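Side-chain contacts in putative metal-dependent phosphoesterase (Bifidobacterium adolescentis, PDB 3O0F), which is a metal-dependent phosphoesterase that holds two irons, a zinc and AMP in one site, and may act as a 5'-3' exonuclease on nucleic acids: residues E81-H86 with D216-A221; E58-S63 with L70-E75; W233-P238 with G266-L271. One frame throughout, in Å; residues are numbered along the deposited sequence.

Contact 1. Residues E81-H86 with D216-A221; sequences EDVSVH and DEQLDA. With FE (Fe (III) ion), chain D.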
loop_
_atom_site.group_PDB
_atom_site.type_symbol
_atom_site.label_atom_id
_atom_site.label_comp_id
_atom_site.label_asym_id
_atom_site.label_seq_id
_atom_site.Cartn_x
_atom_site.Cartn_y
_atom_site.Cartn_z
ATOM N N GLU A 81 -1.918 -9.743 -16.034
ATOM C CA GLU A 81 -1.564 -9.550 -17.448
ATOM C C GLU A 81 -0.568 -8.400 -17.476
ATOM O O GLU A 81 0.429 -8.498 -16.795
ATOM C CB GLU A 81 -2.810 -9.353 -18.319
ATOM C CG GLU A 81 -3.734 -10.625 -18.304
ATOM C CD GLU A 81 -5.220 -10.345 -18.629
ATOM O OE1 GLU A 81 -5.542 -9.244 -19.157
ATOM O OE2 GLU A 81 -6.070 -11.232 -18.335
ATOM N N ASP A 82 -0.804 -7.308 -18.189
ATOM C CA ASP A 82 0.209 -6.222 -18.194
ATOM C C ASP A 82 -0.062 -5.078 -17.190
ATOM O O ASP A 82 0.545 -4.009 -17.294
ATOM C CB ASP A 82 0.393 -5.655 -19.621
ATOM C CG ASP A 82 -0.899 -5.061 -20.196
ATOM O OD1 ASP A 82 -2.001 -5.609 -19.922
ATOM O OD2 ASP A 82 -0.814 -4.048 -20.927
ATOM N N VAL A 83 -0.955 -5.291 -16.227
ATOM C CA VAL A 83 -1.418 -4.219 -15.362
ATOM C C VAL A 83 -0.783 -4.375 -13.967
ATOM O O VAL A 83 -0.925 -5.418 -13.342
ATOM C CB VAL A 83 -2.970 -4.219 -15.219
ATOM C CG1 VAL A 83 -3.437 -3.027 -14.408
ATOM C CG2 VAL A 83 -3.696 -4.275 -16.587
ATOM N N SER A 84 -0.080 -3.353 -13.510
ATOM C CA SER A 84 0.331 -3.272 -12.097
ATOM C C SER A 84 -0.902 -3.142 -11.192
ATOM O O SER A 84 -1.749 -2.278 -11.406
ATOM C CB SER A 84 1.286 -2.084 -11.865
ATOM O OG SER A 84 1.471 -1.817 -10.477
ATOM N N VAL A 85 -0.992 -3.988 -10.169
ATOM C CA VAL A 85 -2.132 -4.006 -9.252
ATOM C C VAL A 85 -1.572 -4.044 -7.827
ATOM O O VAL A 85 -0.700 -4.856 -7.515
ATOM C CB VAL A 85 -3.020 -5.267 -9.432
ATOM C CG1 VAL A 85 -4.220 -5.235 -8.474
ATOM C CG2 VAL A 85 -3.505 -5.431 -10.880
ATOM N N HIS A 86 -2.069 -3.167 -6.977
ATOM C CA HIS A 86 -1.766 -3.196 -5.568
ATOM C C HIS A 86 -2.991 -3.740 -4.818
ATOM O O HIS A 86 -4.130 -3.317 -5.072
ATOM C CB HIS A 86 -1.383 -1.781 -5.119
ATOM C CG HIS A 86 -0.018 -1.355 -5.588
ATOM N ND1 HIS A 86 0.642 -0.259 -5.079
ATOM C CD2 HIS A 86 0.829 -1.912 -6.490
ATOM C CE1 HIS A 86 1.821 -0.140 -5.664
ATOM N NE2 HIS A 86 1.961 -1.133 -6.522
ATOM N N ASP A 216 -13.268 -5.057 -16.404
ATOM C CA ASP A 216 -14.328 -5.771 -15.678
ATOM C C ASP A 216 -14.084 -7.278 -15.628
ATOM O O ASP A 216 -14.376 -7.909 -14.611
ATOM C CB ASP A 216 -15.704 -5.559 -16.325
ATOM C CG ASP A 216 -16.192 -4.081 -16.250
ATOM O OD1 ASP A 216 -15.462 -3.229 -15.710
ATOM O OD2 ASP A 216 -17.323 -3.788 -16.709
ATOM N N GLU A 217 -13.635 -7.849 -16.744
ATOM C CA GLU A 217 -13.310 -9.286 -16.820
ATOM C C GLU A 217 -12.195 -9.673 -15.839
ATOM O O GLU A 217 -12.310 -10.682 -15.166
ATOM C CB GLU A 217 -12.973 -9.743 -18.276
ATOM C CG GLU A 217 -14.217 -9.733 -19.194
ATOM C CD GLU A 217 -14.200 -10.653 -20.473
ATOM O OE1 GLU A 217 -13.591 -10.300 -21.525
ATOM O OE2 GLU A 217 -14.902 -11.695 -20.438
ATOM N N GLN A 218 -11.137 -8.871 -15.742
ATOM C CA GLN A 218 -10.061 -9.147 -14.781
ATOM C C GLN A 218 -10.572 -9.015 -13.353
ATOM O O GLN A 218 -10.170 -9.785 -12.477
ATOM C CB GLN A 218 -8.848 -8.240 -14.986
ATOM C CG GLN A 218 -8.146 -8.396 -16.361
ATOM C CD GLN A 218 -7.083 -7.342 -16.569
ATOM O OE1 GLN A 218 -7.398 -6.170 -16.825
ATOM N NE2 GLN A 218 -5.790 -7.751 -16.483
ATOM N N LEU A 219 -11.450 -8.038 -13.109
ATOM C CA LEU A 219 -12.044 -7.900 -11.798
ATOM C C LEU A 219 -12.929 -9.093 -11.489
ATOM O O LEU A 219 -12.906 -9.571 -10.357
ATOM C CB LEU A 219 -12.814 -6.571 -11.621
ATOM C CG LEU A 219 -11.901 -5.337 -11.481
ATOM C CD1 LEU A 219 -12.685 -4.036 -11.487
ATOM C CD2 LEU A 219 -11.036 -5.442 -10.213
ATOM N N ASP A 220 -13.678 -9.594 -12.488
ATOM C CA ASP A 220 -14.558 -10.734 -12.280
ATOM C C ASP A 220 -13.776 -11.969 -11.893
ATOM O O ASP A 220 -14.182 -12.646 -10.973
ATOM C CB ASP A 220 -15.423 -11.038 -13.494
ATOM C CG ASP A 220 -16.551 -10.022 -13.676
ATOM O OD1 ASP A 220 -16.924 -9.325 -12.702
ATOM O OD2 ASP A 220 -17.065 -9.926 -14.810
ATOM N N ALA A 221 -12.639 -12.194 -12.544
ATOM C CA ALA A 221 -11.771 -13.334 -12.247
ATOM C C ALA A 221 -11.148 -13.250 -10.852
ATOM O O ALA A 221 -11.013 -14.274 -10.135
ATOM C CB ALA A 221 -10.724 -13.495 -13.320
HETATM FE FE FE D . -0.633 1.581 -4.127
HETATM O O HOH W 1 -1.390 2.821 -2.742
#

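Contact 2. Residues E58-S63 with L70-E75; sequences EATEAS and LLLGTE. With FE (Fe (III) ion), chain D; FE (Fe (III) ion), chain E.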
loop_
_atom_site.group_PDB
_atom_site.type_symbol
_atom_site.label_atom_id
_atom_site.label_comp_id
_atom_site.label_asym_id
_atom_site.label_seq_id
_atom_site.Cartn_x
_atom_site.Cartn_y
_atom_site.Cartn_z
ATOM N N GLU A 58 4.896 -2.648 16.461
ATOM C CA GLU A 58 4.894 -1.215 16.810
ATOM C C GLU A 58 3.506 -0.564 16.717
ATOM O O GLU A 58 3.112 0.193 17.620
ATOM C CB GLU A 58 5.905 -0.442 15.962
ATOM C CG GLU A 58 7.330 -0.737 16.413
ATOM C CD GLU A 58 8.368 0.220 15.846
ATOM O OE1 GLU A 58 8.002 1.299 15.298
ATOM O OE2 GLU A 58 9.574 -0.116 15.965
ATOM N N ALA A 59 2.777 -0.837 15.639
ATOM C CA ALA A 59 1.431 -0.268 15.476
ATOM C C ALA A 59 0.501 -0.752 16.596
ATOM O O ALA A 59 -0.273 0.008 17.150
ATOM C CB ALA A 59 0.834 -0.641 14.071
ATOM N N THR A 60 0.561 -2.041 16.911
ATOM C CA THR A 60 -0.311 -2.590 17.962
ATOM C C THR A 60 -0.025 -1.918 19.306
ATOM O O THR A 60 -0.948 -1.506 20.029
ATOM C CB THR A 60 -0.166 -4.132 18.054
ATOM O OG1 THR A 60 -0.533 -4.696 16.793
ATOM C CG2 THR A 60 -1.087 -4.717 19.150
ATOM N N GLU A 61 1.253 -1.810 19.635
ATOM C CA GLU A 61 1.658 -1.184 20.893
ATOM C C GLU A 61 1.137 0.251 20.984
ATOM O O GLU A 61 0.610 0.675 22.010
ATOM C CB GLU A 61 3.180 -1.214 21.054
ATOM C CG GLU A 61 3.748 -2.643 21.229
ATOM C CD GLU A 61 5.283 -2.687 21.140
ATOM O OE1 GLU A 61 5.942 -2.489 22.188
ATOM O OE2 GLU A 61 5.834 -2.919 20.036
ATOM N N ALA A 62 1.319 1.000 19.907
ATOM C CA ALA A 62 0.865 2.391 19.830
ATOM C C ALA A 62 -0.644 2.467 20.050
ATOM O O ALA A 62 -1.161 3.315 20.804
ATOM C CB ALA A 62 1.277 3.002 18.478
ATOM N N SER A 63 -1.363 1.592 19.352
ATOM C CA SER A 63 -2.817 1.554 19.398
ATOM C C SER A 63 -3.294 1.344 20.806
ATOM O O SER A 63 -4.282 1.943 21.237
ATOM C CB SER A 63 -3.310 0.362 18.565
ATOM O OG SER A 63 -4.678 0.129 18.796
ATOM N N LEU A 70 -7.116 -0.272 15.706
ATOM C CA LEU A 70 -6.158 -0.487 14.625
ATOM C C LEU A 70 -6.517 -1.695 13.773
ATOM O O LEU A 70 -6.824 -2.755 14.308
ATOM C CB LEU A 70 -4.816 -0.741 15.259
ATOM C CG LEU A 70 -3.658 -1.083 14.345
ATOM C CD1 LEU A 70 -3.293 0.189 13.590
ATOM C CD2 LEU A 70 -2.498 -1.583 15.159
ATOM N N LEU A 71 -6.426 -1.566 12.449
ATOM C CA LEU A 71 -6.465 -2.718 11.545
ATOM C C LEU A 71 -5.046 -3.032 11.087
ATOM O O LEU A 71 -4.245 -2.118 10.783
ATOM C CB LEU A 71 -7.414 -2.386 10.358
ATOM C CG LEU A 71 -8.399 -3.282 9.649
ATOM C CD1 LEU A 71 -9.370 -3.918 10.628
ATOM C CD2 LEU A 71 -9.142 -2.450 8.546
ATOM N N LEU A 72 -4.688 -4.310 11.094
ATOM C CA LEU A 72 -3.375 -4.741 10.673
ATOM C C LEU A 72 -3.418 -5.129 9.194
ATOM O O LEU A 72 -4.198 -5.990 8.796
ATOM C CB LEU A 72 -2.832 -5.890 11.532
ATOM C CG LEU A 72 -2.487 -5.471 12.992
ATOM C CD1 LEU A 72 -2.175 -6.646 13.908
ATOM C CD2 LEU A 72 -1.365 -4.400 13.034
ATOM N N GLY A 73 -2.595 -4.464 8.380
ATOM C CA GLY A 73 -2.670 -4.650 6.949
ATOM C C GLY A 73 -1.344 -4.567 6.223
ATOM O O GLY A 73 -0.298 -4.277 6.797
ATOM N N THR A 74 -1.396 -4.853 4.937
ATOM C CA THR A 74 -0.192 -4.864 4.087
ATOM C C THR A 74 -0.644 -4.494 2.683
ATOM O O THR A 74 -1.706 -4.934 2.249
ATOM C CB THR A 74 0.435 -6.249 4.022
ATOM O OG1 THR A 74 0.922 -6.636 5.299
ATOM C CG2 THR A 74 1.598 -6.280 2.991
ATOM N N GLU A 75 0.133 -3.705 1.950
ATOM C CA GLU A 75 -0.181 -3.453 0.544
ATOM C C GLU A 75 0.747 -4.348 -0.283
ATOM O O GLU A 75 1.969 -4.238 -0.237
ATOM C CB GLU A 75 -0.013 -1.971 0.165
ATOM C CG GLU A 75 -0.339 -1.762 -1.274
ATOM C CD GLU A 75 -0.488 -0.298 -1.690
ATOM O OE1 GLU A 75 -0.125 0.549 -0.924
ATOM O OE2 GLU A 75 -1.069 -0.025 -2.763
HETATM FE FE FE D . -0.633 1.581 -4.127
HETATM FE FE FE E . -0.552 2.660 -0.842
HETATM O O HOH W 1 -1.390 2.821 -2.742
#

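Contact 3. Residues W233-P238 with G266-L271; sequences WHRGNP and GKPNGL. With AMP (adenosine monophosphate), chain B; EDO (1,2-ethanediol), chain G; PO4 (phosphate ion), chain F.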
loop_
_atom_site.group_PDB
_atom_site.type_symbol
_atom_site.label_atom_id
_atom_site.label_comp_id
_atom_site.label_asym_id
_atom_site.label_seq_id
_atom_site.Cartn_x
_atom_site.Cartn_y
_atom_site.Cartn_z
ATOM N N TRP A 233 -12.892 5.119 -2.413
ATOM C CA TRP A 233 -12.684 6.487 -1.951
ATOM C C TRP A 233 -11.184 6.716 -1.825
ATOM O O TRP A 233 -10.573 6.427 -0.790
ATOM C CB TRP A 233 -13.412 6.743 -0.651
ATOM C CG TRP A 233 -14.798 6.132 -0.582
ATOM C CD1 TRP A 233 -15.239 5.234 0.322
ATOM C CD2 TRP A 233 -15.897 6.418 -1.447
ATOM N NE1 TRP A 233 -16.574 4.944 0.088
ATOM C CE2 TRP A 233 -16.992 5.650 -1.004
ATOM C CE3 TRP A 233 -16.068 7.272 -2.550
ATOM C CZ2 TRP A 233 -18.248 5.689 -1.638
ATOM C CZ3 TRP A 233 -17.310 7.320 -3.182
ATOM C CH2 TRP A 233 -18.386 6.531 -2.717
ATOM N N HIS A 234 -10.595 7.226 -2.909
ATOM C CA HIS A 234 -9.146 7.384 -3.023
ATOM C C HIS A 234 -8.909 8.495 -4.030
ATOM O O HIS A 234 -9.581 8.569 -5.051
ATOM C CB HIS A 234 -8.500 6.091 -3.486
ATOM C CG HIS A 234 -6.991 6.112 -3.515
ATOM N ND1 HIS A 234 -6.274 6.704 -4.527
ATOM C CD2 HIS A 234 -6.074 5.553 -2.687
ATOM C CE1 HIS A 234 -4.981 6.562 -4.298
ATOM N NE2 HIS A 234 -4.831 5.849 -3.198
ATOM N N ARG A 235 -7.954 9.362 -3.740
ATOM C CA ARG A 235 -7.705 10.527 -4.604
ATOM C C ARG A 235 -7.305 10.154 -6.040
ATOM O O ARG A 235 -7.545 10.948 -6.940
ATOM C CB ARG A 235 -6.645 11.453 -3.994
ATOM C CG ARG A 235 -5.194 10.898 -3.980
ATOM C CD ARG A 235 -4.188 12.032 -3.927
ATOM N NE ARG A 235 -4.420 12.919 -2.774
ATOM C CZ ARG A 235 -3.950 14.164 -2.660
ATOM N NH1 ARG A 235 -3.201 14.721 -3.599
ATOM N NH2 ARG A 235 -4.215 14.847 -1.585
ATOM N N GLY A 236 -6.756 8.964 -6.252
ATOM C CA GLY A 236 -6.439 8.448 -7.596
ATOM C C GLY A 236 -7.596 7.913 -8.460
ATOM O O GLY A 236 -7.417 7.655 -9.676
ATOM N N ASN A 237 -8.774 7.722 -7.860
ATOM C CA ASN A 237 -9.965 7.304 -8.619
ATOM C C ASN A 237 -10.839 8.503 -9.043
ATOM O O ASN A 237 -11.567 9.066 -8.221
ATOM C CB ASN A 237 -10.835 6.325 -7.790
ATOM C CG ASN A 237 -10.186 4.957 -7.539
ATOM O OD1 ASN A 237 -9.365 4.441 -8.331
ATOM N ND2 ASN A 237 -10.606 4.318 -6.417
ATOM N N PRO A 238 -10.862 8.845 -10.354
ATOM C CA PRO A 238 -11.819 9.847 -10.834
ATOM C C PRO A 238 -13.296 9.439 -10.717
ATOM O O PRO A 238 -13.595 8.257 -10.550
ATOM C CB PRO A 238 -11.462 10.046 -12.314
ATOM C CG PRO A 238 -10.309 9.142 -12.598
ATOM C CD PRO A 238 -10.116 8.212 -11.455
ATOM N N GLY A 266 6.175 12.170 2.443
ATOM C CA GLY A 266 6.536 11.594 1.137
ATOM C C GLY A 266 5.562 11.862 -0.000
ATOM O O GLY A 266 5.878 11.660 -1.164
ATOM N N LYS A 267 4.360 12.300 0.330
ATOM C CA LYS A 267 3.340 12.592 -0.657
ATOM C C LYS A 267 2.489 13.742 -0.138
ATOM O O LYS A 267 2.469 13.998 1.040
ATOM C CB LYS A 267 2.427 11.370 -0.869
ATOM C CG LYS A 267 2.949 10.264 -1.780
ATOM C CD LYS A 267 1.813 9.288 -2.068
ATOM C CE LYS A 267 2.196 8.090 -2.911
ATOM N NZ LYS A 267 0.961 7.286 -3.141
ATOM N N PRO A 268 1.748 14.413 -1.021
ATOM C CA PRO A 268 0.793 15.415 -0.559
ATOM C C PRO A 268 -0.442 14.838 0.172
ATOM O O PRO A 268 -1.130 15.595 0.879
ATOM C CB PRO A 268 0.371 16.090 -1.860
ATOM C CG PRO A 268 0.513 15.029 -2.883
ATOM C CD PRO A 268 1.684 14.223 -2.486
ATOM N N ASN A 269 -0.702 13.533 0.039
ATOM C CA ASN A 269 -1.924 12.871 0.618
ATOM C C ASN A 269 -2.041 13.141 2.131
ATOM O O ASN A 269 -1.102 12.886 2.900
ATOM C CB ASN A 269 -1.890 11.346 0.354
ATOM C CG ASN A 269 -1.858 11.026 -1.092
ATOM O OD1 ASN A 269 -1.135 11.690 -1.849
ATOM N ND2 ASN A 269 -2.633 10.047 -1.520
ATOM N N GLY A 270 -3.163 13.722 2.539
ATOM C CA GLY A 270 -3.440 14.001 3.946
ATOM C C GLY A 270 -4.044 12.834 4.692
ATOM O O GLY A 270 -4.947 12.168 4.192
ATOM N N LEU A 271 -3.563 12.612 5.916
ATOM C CA LEU A 271 -4.035 11.530 6.746
ATOM C C LEU A 271 -5.497 11.792 6.916
ATOM O O LEU A 271 -5.890 12.926 7.178
ATOM C CB LEU A 271 -3.351 11.508 8.120
ATOM C CG LEU A 271 -3.645 10.347 9.094
ATOM C CD1 LEU A 271 -3.362 9.002 8.467
ATOM C CD2 LEU A 271 -2.750 10.550 10.360
HETATM P P AMP B . 8.108 0.834 -6.830
HETATM O O1P AMP B . 7.085 -0.106 -6.306
HETATM O O2P AMP B . 9.427 0.573 -6.150
HETATM O O3P AMP B . 8.195 0.904 -8.356
HETATM O "O5'" AMP B . 7.664 2.299 -6.348
HETATM C "C5'" AMP B . 6.498 2.888 -6.868
HETATM C "C4'" AMP B . 5.709 3.392 -5.698
HETATM O "O4'" AMP B . 6.237 4.637 -5.164
HETATM C "C3'" AMP B . 4.258 3.641 -6.093
HETATM O "O3'" AMP B . 3.449 2.620 -5.521
HETATM C "C2'" AMP B . 4.036 4.957 -5.368
HETATM O "O2'" AMP B . 2.793 5.658 -5.331
HETATM C "C1'" AMP B . 5.176 5.184 -4.385
HETATM N N9 AMP B . 5.362 6.604 -4.030
HETATM C C8 AMP B . 5.656 7.044 -2.804
HETATM N N7 AMP B . 5.772 8.389 -2.806
HETATM C C5 AMP B . 5.548 8.824 -4.057
HETATM C C6 AMP B . 5.513 10.127 -4.743
HETATM N N6 AMP B . 5.744 11.300 -4.069
HETATM N N1 AMP B . 5.261 10.110 -6.067
HETATM C C2 AMP B . 5.035 8.987 -6.772
HETATM N N3 AMP B . 5.044 7.772 -6.207
HETATM C C4 AMP B . 5.281 7.634 -4.874
HETATM C C1 EDO G . -1.335 14.465 8.207
HETATM O O1 EDO G . -1.401 14.267 6.755
HETATM C C2 EDO G . 0.003 15.009 8.710
HETATM O O2 EDO G . 1.046 13.997 8.737
HETATM P P PO4 F . 1.775 3.651 -2.988
HETATM O O1 PO4 F . 1.341 4.946 -3.650
HETATM O O2 PO4 F . 1.491 2.536 -3.979
HETATM O O3 PO4 F . 3.203 3.729 -2.393
HETATM O O4 PO4 F . 1.037 3.390 -1.730
#

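Contact 1. Residues E81-H86 with D216-A221
Glu81 faces Gln218 where the turn before strand 83-90 passes helix 216-225, with their CA atoms 8.9 Å apart. Each side chain reaches out to meet the other. Gln218 lays its amide almost flat against the Glu81 carboxylate, the planes 14° apart. Gln218 NE2 lies 3.1 Å from Glu81 OE1 but above the carboxylate plane, so the angle is too poor for a hydrogen bond. The amide is gripped from other sides: Gln218 OE1 takes hydrogen bonds from Ser215 N and Arg212 NH1, and NE2 makes a weak one to Asp80 OD1. These bonds fix which end of the amide faces Glu81. Residues 81-82 form the tight turn of the beta hairpin that links strands 70-80 and 83-90 of the PHP fold, so Gln218 ties the first turn of the helix to a hairpin tip. Val83 adds an apolar side. Its first torsion (chi1 -175°) turns CG2 to the amide, where it comes within 4.1 Å of Gln218 NE2. Farther along the same strand His86 binds an iron through ND1 at 2.4 Å, together with Glu75, His203 and a water at 2.0 Å from the metal.

Contact 2. Residues E58-S63 with L70-E75
Helix 58-63 runs antiparallel to strand 70-75, their axes 178° apart in direction and 9.1 Å apart at closest approach, and Ser63 meets Leu70 where the two backbones come nearest. Leu70 gives the largest share of the contact. Its CG stands anti to the backbone N (chi1 176°), which sends the branch toward the helix. There CD2 presses on the backbone of Ala59, 3.4 Å from Ala59 O, and on its methyl, with Ala59 CB 3.6 Å from Leu70 CD2. The small alanine lets the leucine come this close. Ser63 lies alongside the base of the same leucine, Ser63 OG being 3.6 Å from Leu70 CB; the hydroxyl itself bonds to Leu68 O. Leu72 meets the helix at Thr60. It lies roughly perpendicular to Thr60, and both of its methyls touch the threonine oxygen, Leu72 CD1 at 3.8 Å from Thr60 OG1. That oxygen is hydrogen-bonded to Trp56 O in the preceding helical turn, so the methyls meet a polar atom already satisfied. Farther along the strand Glu75 reaches the metals with an extended chain. Its OE1 binds one iron at 2.2 Å and its OE2 the other, and a water also joins both irons. Ile47 and Val45 of strand 44-47 flank Ala59 and Leu70. Together strand 44-47, helix 56-66 and strand 70-80 make a beta-alpha-beta crossover, with its helix on the sheet and a metal-bridging carboxylate on the second strand.

Contact 3. Residues W233-P238 with G266-L271
Beside the AMP and metal site of this PHP fold, the loop of residues 266-271, which supplies Gly266 and Lys267 to the AMP pocket, meets the loop after strand 229-233 where Arg235 lies on Asn269. The Asn269 amide stacks over one face of the Arg235 guanidinium, planes 24° apart, with Asn269 CG 3.6 Å from Arg235 NE. A bend at chi3 (56°) turns the arginine over the amide. Pro268 CG approaches Arg235 NH1 obliquely at 3.8 Å. Each polar end is anchored outside this pair: Arg235 NH2 forms a salt bridge with Glu273, and Asn269 ND2 bonds to Ser260 O. In the type I turn of residues 234-237, His234 ND1 accepts a hydrogen bond from Gly236 N at 2.9 Å, tilted 20° from the ring plane, while NE2 bonds to Asp261. This makes His234 a second-shell residue, since Asp261 binds iron. On the ligand side AMP N6 donates to Gly266 O over 2.9 Å, nearly straight. Lys267 CG lies 3.5 Å from AMP N7, and its extended chain carries NZ to a weak bond with the ribose O2'. NZ also lies beside a phosphate ion, probably from the crystallisation liquor, at a spacing too short to be trusted. A methionine in place of Lys267 would probably cost O2' its weak bond and take the positive charge from beside the phosphate. The loop of residues 233-238 leads into helix 239-252, on which Trp233 packs. The other loop goes on toward helix 278-287, and Leu271 reaches strand 15-19 and helix 30-39.

From the N terminus, contact 2 comes first. It closes a short loop of six residues and sets helix 56-66 on strand 70-80. That strand turns directly into strand 83-90, where contact 1 opens. Contact 1 spans 129 residues, including the long helix 97-124, before helix 216-225 returns to the hairpin tip. Contact 3 then joins two loops across helix 239-252 and strand 255-258. The three follow in series; none nests or crosses. Contacts 1 and 2 lie on opposite sides of the chain's centre, yet their neighbouring strands share an iron. Contact 3 stays about 8 Å from contact 1 and about 7 Å from contact 2, between nearest atoms.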